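Afamin (Homo sapiens, PDB 6FAK) carries hydrophobic molecules in body fluids, binds vitamin E, and forms 1:1 complexes with lipidated Wnt proteins, whose solubility and activity depend on it. Local coordinates at residues S90-K95 with R101-Y106; K262-I267 with Q291-S296; E316-E321 with G371-A376; T438-L443 with F447-N452. One frame throughout, in Å; residues are numbered along the deposited sequence.

Contact 1 (S90-K95 with R101-Y106). With NAG (2-acetamido-2-deoxy-beta-D-glucopyranose), chain B.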
loop_
_atom_site.group_PDB
_atom_site.type_symbol
_atom_site.label_atom_id
_atom_site.label_comp_id
_atom_site.label_asym_id
_atom_site.label_seq_id
_atom_site.Cartn_x
_atom_site.Cartn_y
_atom_site.Cartn_z
ATOM N N SER A 90 -2.743 -21.884 17.497
ATOM C CA SER A 90 -2.718 -22.264 18.919
ATOM C C SER A 90 -1.562 -21.631 19.671
ATOM O O SER A 90 -1.682 -21.335 20.859
ATOM C CB SER A 90 -2.663 -23.807 19.092
ATOM O OG SER A 90 -1.409 -24.271 18.660
ATOM N N HIS A 91 -0.420 -21.475 18.994
ATOM C CA HIS A 91 0.730 -20.803 19.584
ATOM C C HIS A 91 0.411 -19.337 20.023
ATOM O O HIS A 91 0.935 -18.850 21.036
ATOM C CB HIS A 91 1.934 -20.869 18.635
ATOM C CG HIS A 91 1.737 -20.157 17.334
ATOM N ND1 HIS A 91 0.894 -20.621 16.340
ATOM C CD2 HIS A 91 2.284 -19.009 16.856
ATOM C CE1 HIS A 91 0.935 -19.790 15.309
ATOM N NE2 HIS A 91 1.769 -18.805 15.596
ATOM N N CYS A 92 -0.472 -18.649 19.297
ATOM C CA CYS A 92 -0.959 -17.316 19.754
ATOM C C CYS A 92 -1.837 -17.375 21.011
ATOM O O CYS A 92 -1.753 -16.521 21.890
ATOM C CB CYS A 92 -1.699 -16.590 18.628
ATOM S SG CYS A 92 -0.669 -16.322 17.180
ATOM N N CYS A 93 -2.677 -18.382 21.103
ATOM C CA CYS A 93 -3.563 -18.510 22.227
ATOM C C CYS A 93 -2.866 -18.992 23.501
ATOM O O CYS A 93 -3.387 -18.764 24.586
ATOM C CB CYS A 93 -4.751 -19.421 21.865
ATOM S SG CYS A 93 -5.738 -18.752 20.530
ATOM N N SER A 94 -1.710 -19.645 23.355
ATOM C CA SER A 94 -0.839 -20.035 24.477
ATOM C C SER A 94 -0.104 -18.849 25.127
ATOM O O SER A 94 0.520 -19.035 26.157
ATOM C CB SER A 94 0.245 -21.014 24.002
ATOM O OG SER A 94 -0.316 -22.054 23.236
ATOM N N LYS A 95 -0.156 -17.664 24.495
ATOM C CA LYS A 95 0.338 -16.406 25.061
ATOM C C LYS A 95 -0.855 -15.592 25.479
ATOM O O LYS A 95 -1.976 -15.883 25.098
ATOM C CB LYS A 95 1.121 -15.618 24.000
ATOM C CG LYS A 95 2.344 -16.351 23.480
ATOM C CD LYS A 95 2.693 -15.947 22.054
ATOM C CE LYS A 95 3.688 -16.926 21.431
ATOM N NZ LYS A 95 5.048 -16.794 22.040
ATOM N N ARG A 101 -1.227 -10.411 21.292
ATOM C CA ARG A 101 -1.477 -9.383 20.258
ATOM C C ARG A 101 -0.421 -9.368 19.143
ATOM O O ARG A 101 -0.744 -9.257 17.953
ATOM C CB ARG A 101 -1.612 -8.011 20.895
ATOM C CG ARG A 101 -2.902 -7.824 21.672
ATOM C CD ARG A 101 -2.818 -6.647 22.654
ATOM N NE ARG A 101 -2.400 -5.441 21.981
ATOM C CZ ARG A 101 -1.698 -4.437 22.520
ATOM N NH1 ARG A 101 -1.372 -3.393 21.779
ATOM N NH2 ARG A 101 -1.330 -4.473 23.807
ATOM N N LEU A 102 0.821 -9.554 19.546
ATOM C CA LEU A 102 1.933 -9.569 18.644
ATOM C C LEU A 102 1.895 -10.833 17.768
ATOM O O LEU A 102 2.016 -10.745 16.552
ATOM C CB LEU A 102 3.275 -9.467 19.436
ATOM C CG LEU A 102 4.573 -9.426 18.613
ATOM C CD1 LEU A 102 4.614 -8.216 17.708
ATOM C CD2 LEU A 102 5.806 -9.395 19.525
ATOM N N CYS A 103 1.674 -11.980 18.408
ATOM C CA CYS A 103 1.533 -13.227 17.696
ATOM C C CYS A 103 0.408 -13.156 16.661
ATOM O O CYS A 103 0.607 -13.612 15.545
ATOM C CB CYS A 103 1.283 -14.381 18.696
ATOM S SG CYS A 103 1.315 -16.007 17.974
ATOM N N PHE A 104 -0.734 -12.586 17.022
ATOM C CA PHE A 104 -1.879 -12.436 16.104
ATOM C C PHE A 104 -1.534 -11.561 14.867
ATOM O O PHE A 104 -1.889 -11.891 13.727
ATOM C CB PHE A 104 -3.126 -11.917 16.831
ATOM C CG PHE A 104 -4.045 -13.009 17.278
ATOM C CD1 PHE A 104 -4.778 -13.738 16.346
ATOM C CD2 PHE A 104 -4.128 -13.375 18.605
ATOM C CE1 PHE A 104 -5.628 -14.768 16.764
ATOM C CE2 PHE A 104 -4.978 -14.400 19.032
ATOM C CZ PHE A 104 -5.739 -15.091 18.117
ATOM N N PHE A 105 -0.823 -10.471 15.133
ATOM C CA PHE A 105 -0.283 -9.629 14.099
ATOM C C PHE A 105 0.660 -10.365 13.142
ATOM O O PHE A 105 0.538 -10.206 11.926
ATOM C CB PHE A 105 0.392 -8.404 14.717
ATOM C CG PHE A 105 1.148 -7.581 13.743
ATOM C CD1 PHE A 105 0.489 -6.722 12.895
ATOM C CD2 PHE A 105 2.533 -7.609 13.703
ATOM C CE1 PHE A 105 1.203 -5.942 11.985
ATOM C CE2 PHE A 105 3.241 -6.836 12.794
ATOM C CZ PHE A 105 2.563 -6.005 11.950
ATOM N N TYR A 106 1.615 -11.130 13.694
ATOM C CA TYR A 106 2.484 -11.963 12.898
ATOM C C TYR A 106 1.781 -13.093 12.134
ATOM O O TYR A 106 2.361 -13.579 11.167
ATOM C CB TYR A 106 3.678 -12.535 13.687
ATOM C CG TYR A 106 4.687 -11.502 14.124
ATOM C CD1 TYR A 106 5.139 -10.541 13.242
ATOM C CD2 TYR A 106 5.224 -11.504 15.411
ATOM C CE1 TYR A 106 6.055 -9.588 13.626
ATOM C CE2 TYR A 106 6.161 -10.545 15.805
ATOM C CZ TYR A 106 6.554 -9.581 14.903
ATOM O OH TYR A 106 7.502 -8.625 15.217
HETATM C C1 NAG B . 12.043 -6.963 11.870
HETATM C C2 NAG B . 11.871 -7.703 13.190
HETATM C C3 NAG B . 11.589 -6.716 14.316
HETATM C C4 NAG B . 12.678 -5.653 14.354
HETATM C C5 NAG B . 12.872 -5.015 12.975
HETATM C C6 NAG B . 14.037 -4.032 12.982
HETATM C C7 NAG B . 10.876 -9.913 13.626
HETATM C C8 NAG B . 12.134 -10.269 14.372
HETATM N N2 NAG B . 10.802 -8.687 13.086
HETATM O O3 NAG B . 11.535 -7.407 15.574
HETATM O O4 NAG B . 12.339 -4.652 15.322
HETATM O O5 NAG B . 13.117 -6.025 11.983
HETATM O O6 NAG B . 15.257 -4.724 13.276
HETATM O O7 NAG B . 9.960 -10.712 13.516
HETATM O O HOH W 1 2.243 -15.713 14.636
#

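Contact 2 (K262-I267 with Q291-S296)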
loop_
_atom_site.group_PDB
_atom_site.type_symbol
_atom_site.label_atom_id
_atom_site.label_comp_id
_atom_site.label_asym_id
_atom_site.label_seq_id
_atom_site.Cartn_x
_atom_site.Cartn_y
_atom_site.Cartn_z
ATOM N N LYS A 262 -11.004 10.313 16.348
ATOM C CA LYS A 262 -10.270 11.347 17.095
ATOM C C LYS A 262 -9.462 12.296 16.177
ATOM O O LYS A 262 -9.499 13.509 16.358
ATOM C CB LYS A 262 -9.345 10.694 18.121
ATOM C CG LYS A 262 -8.646 11.666 19.082
ATOM C CD LYS A 262 -7.889 10.911 20.165
ATOM C CE LYS A 262 -7.410 11.841 21.272
ATOM N NZ LYS A 262 -6.452 11.182 22.222
ATOM N N VAL A 263 -8.709 11.751 15.222
ATOM C CA VAL A 263 -7.931 12.558 14.304
ATOM C C VAL A 263 -8.868 13.535 13.507
ATOM O O VAL A 263 -8.604 14.760 13.440
ATOM C CB VAL A 263 -7.048 11.682 13.381
ATOM C CG1 VAL A 263 -6.491 12.452 12.209
ATOM C CG2 VAL A 263 -5.889 11.034 14.155
ATOM N N MET A 264 -9.982 13.015 12.996
ATOM C CA MET A 264 -10.893 13.816 12.171
ATOM C C MET A 264 -11.566 14.909 12.996
ATOM O O MET A 264 -11.641 16.077 12.558
ATOM C CB MET A 264 -11.917 12.908 11.473
ATOM C CG MET A 264 -11.275 11.868 10.577
ATOM S SD MET A 264 -10.019 12.584 9.502
ATOM C CE MET A 264 -9.328 11.125 8.735
ATOM N N ASN A 265 -11.969 14.546 14.204
ATOM C CA ASN A 265 -12.470 15.510 15.173
ATOM C C ASN A 265 -11.437 16.572 15.554
ATOM O O ASN A 265 -11.790 17.752 15.617
ATOM C CB ASN A 265 -13.046 14.809 16.413
ATOM C CG ASN A 265 -14.318 13.978 16.080
ATOM O OD1 ASN A 265 -14.866 14.039 14.954
ATOM N ND2 ASN A 265 -14.774 13.183 17.053
ATOM N N HIS A 266 -10.193 16.174 15.821
ATOM C CA HIS A 266 -9.078 17.142 16.030
ATOM C C HIS A 266 -8.940 18.130 14.837
ATOM O O HIS A 266 -8.938 19.342 15.016
ATOM C CB HIS A 266 -7.767 16.394 16.258
ATOM C CG HIS A 266 -6.638 17.234 16.751
ATOM N ND1 HIS A 266 -5.649 16.715 17.549
ATOM C CD2 HIS A 266 -6.330 18.542 16.578
ATOM C CE1 HIS A 266 -4.784 17.661 17.856
ATOM N NE2 HIS A 266 -5.174 18.779 17.274
ATOM N N ILE A 267 -8.861 17.608 13.635
ATOM C CA ILE A 267 -8.808 18.414 12.425
ATOM C C ILE A 267 -10.037 19.356 12.346
ATOM O O ILE A 267 -9.880 20.578 12.350
ATOM C CB ILE A 267 -8.711 17.516 11.187
ATOM C CG1 ILE A 267 -7.314 16.846 11.153
ATOM C CG2 ILE A 267 -8.940 18.268 9.867
ATOM C CD1 ILE A 267 -7.144 15.789 10.093
ATOM N N GLN A 291 -12.461 9.633 5.263
ATOM C CA GLN A 291 -11.969 9.206 3.936
ATOM C C GLN A 291 -12.076 10.406 2.936
ATOM O O GLN A 291 -11.288 10.504 1.989
ATOM C CB GLN A 291 -12.719 7.963 3.398
ATOM C CG GLN A 291 -12.472 6.586 4.056
ATOM C CD GLN A 291 -11.023 6.227 4.414
ATOM O OE1 GLN A 291 -10.358 5.454 3.713
ATOM N NE2 GLN A 291 -10.550 6.741 5.551
ATOM N N CYS A 292 -13.047 11.296 3.178
ATOM C CA CYS A 292 -13.144 12.615 2.536
ATOM C C CYS A 292 -11.925 13.499 2.840
ATOM O O CYS A 292 -11.205 13.890 1.911
ATOM C CB CYS A 292 -14.415 13.338 3.004
ATOM S SG CYS A 292 -14.795 14.888 2.150
ATOM N N ILE A 293 -11.701 13.803 4.128
ATOM C CA ILE A 293 -10.587 14.665 4.563
ATOM C C ILE A 293 -9.298 14.168 3.955
ATOM O O ILE A 293 -8.520 14.980 3.457
ATOM C CB ILE A 293 -10.472 14.794 6.111
ATOM C CG1 ILE A 293 -11.529 15.772 6.643
ATOM C CG2 ILE A 293 -9.091 15.295 6.563
ATOM C CD1 ILE A 293 -11.806 15.653 8.133
ATOM N N ILE A 294 -9.096 12.845 3.942
ATOM C CA ILE A 294 -7.892 12.253 3.341
ATOM C C ILE A 294 -7.799 12.530 1.824
ATOM O O ILE A 294 -6.705 12.742 1.300
ATOM C CB ILE A 294 -7.757 10.729 3.657
ATOM C CG1 ILE A 294 -7.528 10.515 5.163
ATOM C CG2 ILE A 294 -6.558 10.121 2.926
ATOM C CD1 ILE A 294 -7.562 9.072 5.623
ATOM N N ASN A 295 -8.943 12.539 1.140
ATOM C CA ASN A 295 -9.006 12.836 -0.294
ATOM C C ASN A 295 -9.100 14.323 -0.656
ATOM O O ASN A 295 -8.935 14.657 -1.825
ATOM C CB ASN A 295 -10.182 12.080 -0.943
ATOM C CG ASN A 295 -9.859 10.624 -1.208
ATOM O OD1 ASN A 295 -9.477 10.255 -2.321
ATOM N ND2 ASN A 295 -9.984 9.794 -0.180
ATOM N N SER A 296 -9.361 15.216 0.303
ATOM C CA SER A 296 -9.433 16.638 -0.023
ATOM C C SER A 296 -8.064 17.087 -0.540
ATOM O O SER A 296 -7.027 16.504 -0.187
ATOM C CB SER A 296 -9.896 17.475 1.167
ATOM O OG SER A 296 -8.939 17.477 2.213
#

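Contact 3 (E316-E321 with G371-A376)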
loop_
_atom_site.group_PDB
_atom_site.type_symbol
_atom_site.label_atom_id
_atom_site.label_comp_id
_atom_site.label_asym_id
_atom_site.label_seq_id
_atom_site.Cartn_x
_atom_site.Cartn_y
_atom_site.Cartn_z
ATOM N N GLU A 316 22.720 32.294 13.052
ATOM C CA GLU A 316 23.826 31.771 13.828
ATOM C C GLU A 316 23.365 30.974 15.049
ATOM O O GLU A 316 24.160 30.685 15.923
ATOM C CB GLU A 316 24.760 32.918 14.282
ATOM C CG GLU A 316 25.890 33.189 13.314
ATOM C CD GLU A 316 27.030 33.942 13.994
ATOM O OE1 GLU A 316 28.204 33.657 13.686
ATOM O OE2 GLU A 316 26.750 34.802 14.851
ATOM N N ASN A 317 22.095 30.647 15.161
ATOM C CA ASN A 317 21.640 29.839 16.287
ATOM C C ASN A 317 21.378 28.380 15.925
ATOM O O ASN A 317 20.849 27.643 16.744
ATOM C CB ASN A 317 20.395 30.462 16.886
ATOM C CG ASN A 317 20.672 31.809 17.499
ATOM O OD1 ASN A 317 21.806 32.115 17.878
ATOM N ND2 ASN A 317 19.633 32.621 17.618
ATOM N N VAL A 318 21.760 27.947 14.732
ATOM C CA VAL A 318 21.352 26.616 14.243
ATOM C C VAL A 318 21.902 25.488 15.111
ATOM O O VAL A 318 21.139 24.628 15.576
ATOM C CB VAL A 318 21.752 26.413 12.780
ATOM C CG1 VAL A 318 21.459 24.992 12.326
ATOM C CG2 VAL A 318 20.969 27.375 11.860
ATOM N N CYS A 319 23.220 25.483 15.342
ATOM C CA CYS A 319 23.818 24.368 16.072
ATOM C C CYS A 319 23.300 24.338 17.518
ATOM O O CYS A 319 23.073 23.259 18.051
ATOM C CB CYS A 319 25.333 24.427 16.064
ATOM S SG CYS A 319 26.075 24.218 14.433
ATOM N N GLN A 320 23.075 25.515 18.106
ATOM C CA GLN A 320 22.515 25.599 19.482
ATOM C C GLN A 320 21.097 25.076 19.535
ATOM O O GLN A 320 20.773 24.353 20.450
ATOM C CB GLN A 320 22.512 27.027 20.054
ATOM C CG GLN A 320 23.856 27.683 19.996
ATOM C CD GLN A 320 24.033 28.570 18.786
ATOM O OE1 GLN A 320 24.168 28.088 17.653
ATOM N NE2 GLN A 320 24.075 29.888 19.025
ATOM N N GLU A 321 20.261 25.466 18.575
ATOM C CA GLU A 321 18.867 25.001 18.552
ATOM C C GLU A 321 18.807 23.502 18.325
ATOM O O GLU A 321 18.091 22.749 19.020
ATOM C CB GLU A 321 18.062 25.783 17.524
ATOM C CG GLU A 321 17.702 27.182 18.014
ATOM C CD GLU A 321 17.080 28.057 16.908
ATOM O OE1 GLU A 321 17.014 27.591 15.742
ATOM O OE2 GLU A 321 16.656 29.215 17.191
ATOM N N GLY A 371 29.541 29.356 8.390
ATOM C CA GLY A 371 30.097 29.399 7.055
ATOM C C GLY A 371 29.897 28.105 6.283
ATOM O O GLY A 371 29.913 28.120 5.045
ATOM N N CYS A 372 29.715 26.991 7.005
ATOM C CA CYS A 372 29.552 25.666 6.439
ATOM C C CYS A 372 28.066 25.384 6.148
ATOM O O CYS A 372 27.722 24.908 5.058
ATOM C CB CYS A 372 30.165 24.648 7.428
ATOM S SG CYS A 372 30.048 22.904 7.047
ATOM N N TYR A 373 27.179 25.615 7.117
ATOM C CA TYR A 373 25.744 25.297 6.900
ATOM C C TYR A 373 24.940 26.308 6.084
ATOM O O TYR A 373 23.841 26.024 5.620
ATOM C CB TYR A 373 25.042 24.966 8.220
ATOM C CG TYR A 373 24.975 26.026 9.293
ATOM C CD1 TYR A 373 24.201 27.174 9.132
ATOM C CD2 TYR A 373 25.560 25.810 10.521
ATOM C CE1 TYR A 373 24.071 28.109 10.145
ATOM C CE2 TYR A 373 25.447 26.728 11.541
ATOM C CZ TYR A 373 24.683 27.876 11.354
ATOM O OH TYR A 373 24.580 28.785 12.338
ATOM N N ARG A 374 25.518 27.487 5.899
ATOM C CA ARG A 374 25.037 28.504 4.988
ATOM C C ARG A 374 24.643 27.961 3.608
ATOM O O ARG A 374 23.689 28.445 3.020
ATOM C CB ARG A 374 26.129 29.584 4.872
ATOM C CG ARG A 374 26.068 30.535 3.682
ATOM C CD ARG A 374 27.288 31.443 3.661
ATOM N NE ARG A 374 27.000 32.742 4.235
ATOM C CZ ARG A 374 27.895 33.594 4.729
ATOM N NH1 ARG A 374 29.185 33.276 4.760
ATOM N NH2 ARG A 374 27.495 34.770 5.212
ATOM N N TYR A 375 25.367 26.950 3.138
ATOM C CA TYR A 375 25.169 26.322 1.830
ATOM C C TYR A 375 24.282 25.078 1.811
ATOM O O TYR A 375 24.309 24.298 0.850
ATOM C CB TYR A 375 26.541 25.980 1.252
ATOM C CG TYR A 375 27.387 27.211 1.126
ATOM C CD1 TYR A 375 27.087 28.156 0.171
ATOM C CD2 TYR A 375 28.400 27.493 2.051
ATOM C CE1 TYR A 375 27.808 29.316 0.078
ATOM C CE2 TYR A 375 29.147 28.645 1.944
ATOM C CZ TYR A 375 28.842 29.552 0.961
ATOM O OH TYR A 375 29.563 30.707 0.851
ATOM N N ALA A 376 23.470 24.876 2.840
ATOM C CA ALA A 376 22.584 23.726 2.866
ATOM C C ALA A 376 21.674 23.618 1.652
ATOM O O ALA A 376 21.478 22.527 1.108
ATOM C CB ALA A 376 21.738 23.743 4.115
HETATM O O HOH W 2 25.195 27.683 15.002
#

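Contact 4 (T438-L443 with F447-N452)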
loop_
_atom_site.group_PDB
_atom_site.type_symbol
_atom_site.label_atom_id
_atom_site.label_comp_id
_atom_site.label_asym_id
_atom_site.label_seq_id
_atom_site.Cartn_x
_atom_site.Cartn_y
_atom_site.Cartn_z
ATOM N N THR A 438 1.466 5.949 -15.482
ATOM C CA THR A 438 0.166 6.162 -16.140
ATOM C C THR A 438 -0.727 7.140 -15.387
ATOM O O THR A 438 -1.494 7.869 -15.982
ATOM C CB THR A 438 -0.655 4.854 -16.302
ATOM O OG1 THR A 438 -0.974 4.327 -15.012
ATOM C CG2 THR A 438 0.088 3.794 -17.106
ATOM N N THR A 439 -0.655 7.132 -14.078
ATOM C CA THR A 439 -1.387 8.057 -13.264
ATOM C C THR A 439 -0.819 9.498 -13.302
ATOM O O THR A 439 -1.605 10.435 -13.262
ATOM C CB THR A 439 -1.365 7.571 -11.807
ATOM O OG1 THR A 439 -1.965 6.270 -11.755
ATOM C CG2 THR A 439 -2.082 8.518 -10.875
ATOM N N CYS A 440 0.510 9.657 -13.363
ATOM C CA CYS A 440 1.167 10.921 -13.022
ATOM C C CYS A 440 1.888 11.636 -14.131
ATOM O O CYS A 440 2.156 12.835 -13.993
ATOM C CB CYS A 440 2.242 10.666 -11.952
ATOM S SG CYS A 440 1.694 9.839 -10.443
ATOM N N CYS A 441 2.333 10.914 -15.163
ATOM C CA CYS A 441 3.244 11.527 -16.132
ATOM C C CYS A 441 2.455 12.636 -16.846
ATOM O O CYS A 441 1.265 12.502 -17.064
ATOM C CB CYS A 441 3.926 10.532 -17.074
ATOM S SG CYS A 441 5.252 9.509 -16.331
ATOM N N THR A 442 3.111 13.778 -17.053
ATOM C CA THR A 442 2.518 15.020 -17.640
ATOM C C THR A 442 1.676 15.916 -16.724
ATOM O O THR A 442 1.326 17.052 -17.122
ATOM C CB THR A 442 1.722 14.794 -18.959
ATOM O OG1 THR A 442 0.450 14.185 -18.675
ATOM C CG2 THR A 442 2.527 13.946 -19.914
ATOM N N LEU A 443 1.346 15.462 -15.518
ATOM C CA LEU A 443 0.647 16.337 -14.568
ATOM C C LEU A 443 1.566 17.493 -14.166
ATOM O O LEU A 443 2.771 17.420 -14.374
ATOM C CB LEU A 443 0.210 15.574 -13.305
ATOM C CG LEU A 443 -0.722 14.375 -13.491
ATOM C CD1 LEU A 443 -1.077 13.830 -12.116
ATOM C CD2 LEU A 443 -1.954 14.756 -14.306
ATOM N N PHE A 447 6.480 15.249 -10.635
ATOM C CA PHE A 447 7.586 14.723 -9.800
ATOM C C PHE A 447 7.046 14.144 -8.491
ATOM O O PHE A 447 7.360 12.984 -8.146
ATOM C CB PHE A 447 8.710 15.735 -9.500
ATOM C CG PHE A 447 9.689 15.212 -8.466
ATOM C CD1 PHE A 447 10.581 14.232 -8.796
ATOM C CD2 PHE A 447 9.648 15.677 -7.136
ATOM C CE1 PHE A 447 11.455 13.722 -7.863
ATOM C CE2 PHE A 447 10.512 15.173 -6.175
ATOM C CZ PHE A 447 11.427 14.203 -6.543
ATOM N N ALA A 448 6.229 14.930 -7.779
ATOM C CA ALA A 448 5.704 14.476 -6.500
ATOM C C ALA A 448 4.841 13.199 -6.653
ATOM O O ALA A 448 4.996 12.203 -5.906
ATOM C CB ALA A 448 4.909 15.574 -5.801
ATOM N N CYS A 449 3.970 13.226 -7.640
ATOM C CA CYS A 449 3.051 12.115 -7.885
ATOM C C CYS A 449 3.799 10.795 -8.183
ATOM O O CYS A 449 3.561 9.771 -7.539
ATOM C CB CYS A 449 2.080 12.503 -9.015
ATOM S SG CYS A 449 0.807 11.279 -9.401
ATOM N N VAL A 450 4.724 10.840 -9.151
ATOM C CA VAL A 450 5.475 9.677 -9.555
ATOM C C VAL A 450 6.331 9.127 -8.387
ATOM O O VAL A 450 6.347 7.913 -8.132
ATOM C CB VAL A 450 6.406 9.998 -10.743
ATOM C CG1 VAL A 450 7.373 8.853 -11.031
ATOM C CG2 VAL A 450 5.590 10.308 -11.994
ATOM N N ASP A 451 7.051 9.996 -7.696
ATOM C CA ASP A 451 7.980 9.500 -6.681
ATOM C C ASP A 451 7.182 8.942 -5.492
ATOM O O ASP A 451 7.574 7.931 -4.932
ATOM C CB ASP A 451 8.988 10.581 -6.305
ATOM C CG ASP A 451 10.192 10.050 -5.508
ATOM O OD1 ASP A 451 10.799 9.015 -5.849
ATOM O OD2 ASP A 451 10.557 10.658 -4.493
ATOM N N ASN A 452 6.048 9.562 -5.158
ATOM C CA ASN A 452 5.162 9.081 -4.099
ATOM C C ASN A 452 4.619 7.673 -4.429
ATOM O O ASN A 452 4.644 6.765 -3.583
ATOM C CB ASN A 452 3.986 10.038 -3.880
ATOM C CG ASN A 452 4.328 11.247 -2.972
ATOM O OD1 ASN A 452 5.278 11.235 -2.192
ATOM N ND2 ASN A 452 3.509 12.295 -3.075
#

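Contact 1 (S90-K95 with R101-Y106)
Cys92 and Cys103 are joined by a disulfide of negative chi3 (-73°), and this bond, together with the Phe104 ring that Cys92 packs on, forms the dense part of the contact. Cys103 SG lies anti to its own backbone N (chi1 -172°), which swings it across to Cys92. At the Cys92 end of the bridge, CB rests over one face of Phe104 as a CH-pi contact, 4.2 Å from the ring centroid. Cys93 SG comes to 4.4 Å from Phe104 CZ, at the far end of the ring. Packing thins toward the solvent. Here His91, whose CG sits between backbone N and carbonyl carbon (chi1 63°), approaches the bridge obliquely, with its CD2 3.3 Å from Cys103 SG. A water donates to Cys103 O (2.8 Å) and also hydrogen-bonds His91 NE2, linking the two segments, while the aliphatic part of Lys95 passes loosely by Cys103 CB. The paired cysteines are the familiar albumin device: Cys93 bonds to Cys78 while its neighbour bonds to Cys103, so that helix 69-78, short helix 90-93 and helix 97-106 are stitched together. Phe104 also packs on Gln74 of helix 69-78, and Arg101 reaches helix 231-250 through a salt bridge with Glu250.

Contact 2 (K262-I267 with Q291-S296)
Met264 and Ile293 lie alongside one another, pointing opposite ways, the thioether of one against the branched chain of the other. Met264 starts with CG anti to its carbonyl carbon (chi1 -59°) and bends again at chi2, a course that carries its sulfur to the facing helix: SD reaches 3.8 Å from Ile293 CD1. Its terminal methyl then meets a second isoleucine crosswise, with Met264 CE 4.0 Å from Ile294 CG1. One turn on, Ile267 passes Ile293 in the same opposed manner, its CD1 4.1 Å from Ile293 CG2, a methyl that also touches the methionine sulfur. The two short helical segments are inclined at 59° and their axes stay 10.9 Å apart, a gap spanned by these long side chains. With an alanine at Met264, Ile293 and Ile294 would probably lose the chain that lies between them and helix 253-268, opening a gap in the apolar layer. At the end of helix 288-295, Ile293 O accepts from Ser296 OG (2.8 Å), Ser296 N and Lys225 NZ. Both segments lie in the region that forms the pocket for hydrophobic ligands, and a tetraethylene glycol, probably from the crystallisation liquor, lies about 4 Å from the side chain of Ile294. Across the interface the chemistry is entirely aliphatic carbon and sulfur, which implies cohesion through shape and burial, in keeping with a region suited to lipid.

Contact 3 (E316-E321 with G371-A376)
Tyr373 makes every touch that 371-376 has with 316-321. Before it, Gly371 and Cys372 lie on the short helix 369-373, with Cys372 tied to Cys363 by a disulfide. At Tyr373, CG stands between the backbone N and the carbonyl carbon (chi1 62°), and the ring extends toward the start of helix 318-324. Val318 covers one face near the rim, its CB 3.6 Å from Tyr373 CZ, while Cys319 SG approaches obliquely, 3.9 Å from CE2 of the same ring. The hydroxyl is gripped twice: it donates to Ser315 O and accepts from a water (2.9 Å from Tyr373 OH) that also takes the N-H of Cys319 and donates to Gln320 OE1. A leucine in place of Tyr373 would probably leave Ser315 O without its hydroxyl donor, cost the water one of its partners and strip the flat ring from Val318. Further on, Ala376 N bonds back to Tyr373 O (3.0 Å), closing a type I turn into helix 376-417. The tyrosine lies beside Cys319 and follows Cys372 in sequence, so it packs next to an adjacent-cysteine disulfide pair, Cys363 with Cys372 and Cys364 with Cys319, characteristic of the albumin family.

Contact 4 (T438-L443 with F447-N452)
Next to Val450, which packs against Cys440, Asp451 has a carboxylate gripped by several groups: OD2 takes a salt bridge from Arg351 and a hydrogen bond from Ser345, and OD1 a salt bridge from Arg486. Its CB points away from 438-443, whereas that of Cys449 points toward this segment. There the bond is covalent: Cys440 SG and Cys449 SG form a disulfide (chi3 -63°). The two cysteines reach it differently, Cys449 with SG anti to its backbone N (chi1 -177°) and Cys440 with SG beside its own. Packing is tightest next to the bridge, where Val450 CG2 presses to 3.4 Å from Cys440 CB, closer than carbons usually come. On the looser flank, Leu443 CD1 approaches Cys449 SG at 4.2 Å, and the methyl of Thr439 lies near the same sulfur. A type II turn brings Leu443 there, closed by Leu443 N to Cys440 O at 3.1 Å. Cys449 also borders a bound polyether, probably from the crystallisation liquor, which receives a hydrogen bond from Asn452 ND2. Cys441 bonds to Cys395, so this adjacent pair of cysteines, a recurrent albumin feature, fastens the end of helix 423-440 both to helix 446-462 and to the long helix 376-417. Helix 446-462 also packs on helix 346-363, where Asp451 and Asn452 touch Pro347.

From the N terminus the four contacts follow in series; none nests within or crosses another. Contact 1 closes a five-residue connection in the first albumin range, tying helix 90-93 to helix 97-106. Contacts 2 and 3 both belong to the second: contact 2 spans 23 mostly non-helical residues between helices 253-268 and 288-295, and contact 3 joins helices 318-324 and 369-373 across a largely helical excursion of 49 residues. Contact 4 closes a connection of three residues in the third range, between helices 423-440 and 446-462. Contacts 1 and 3 are the farthest apart, with centres about 49 Å from each other; contacts 2 and 4 are the nearest pair, at about 24 Å. In this mainly helical chain each contact stays within its own albumin range.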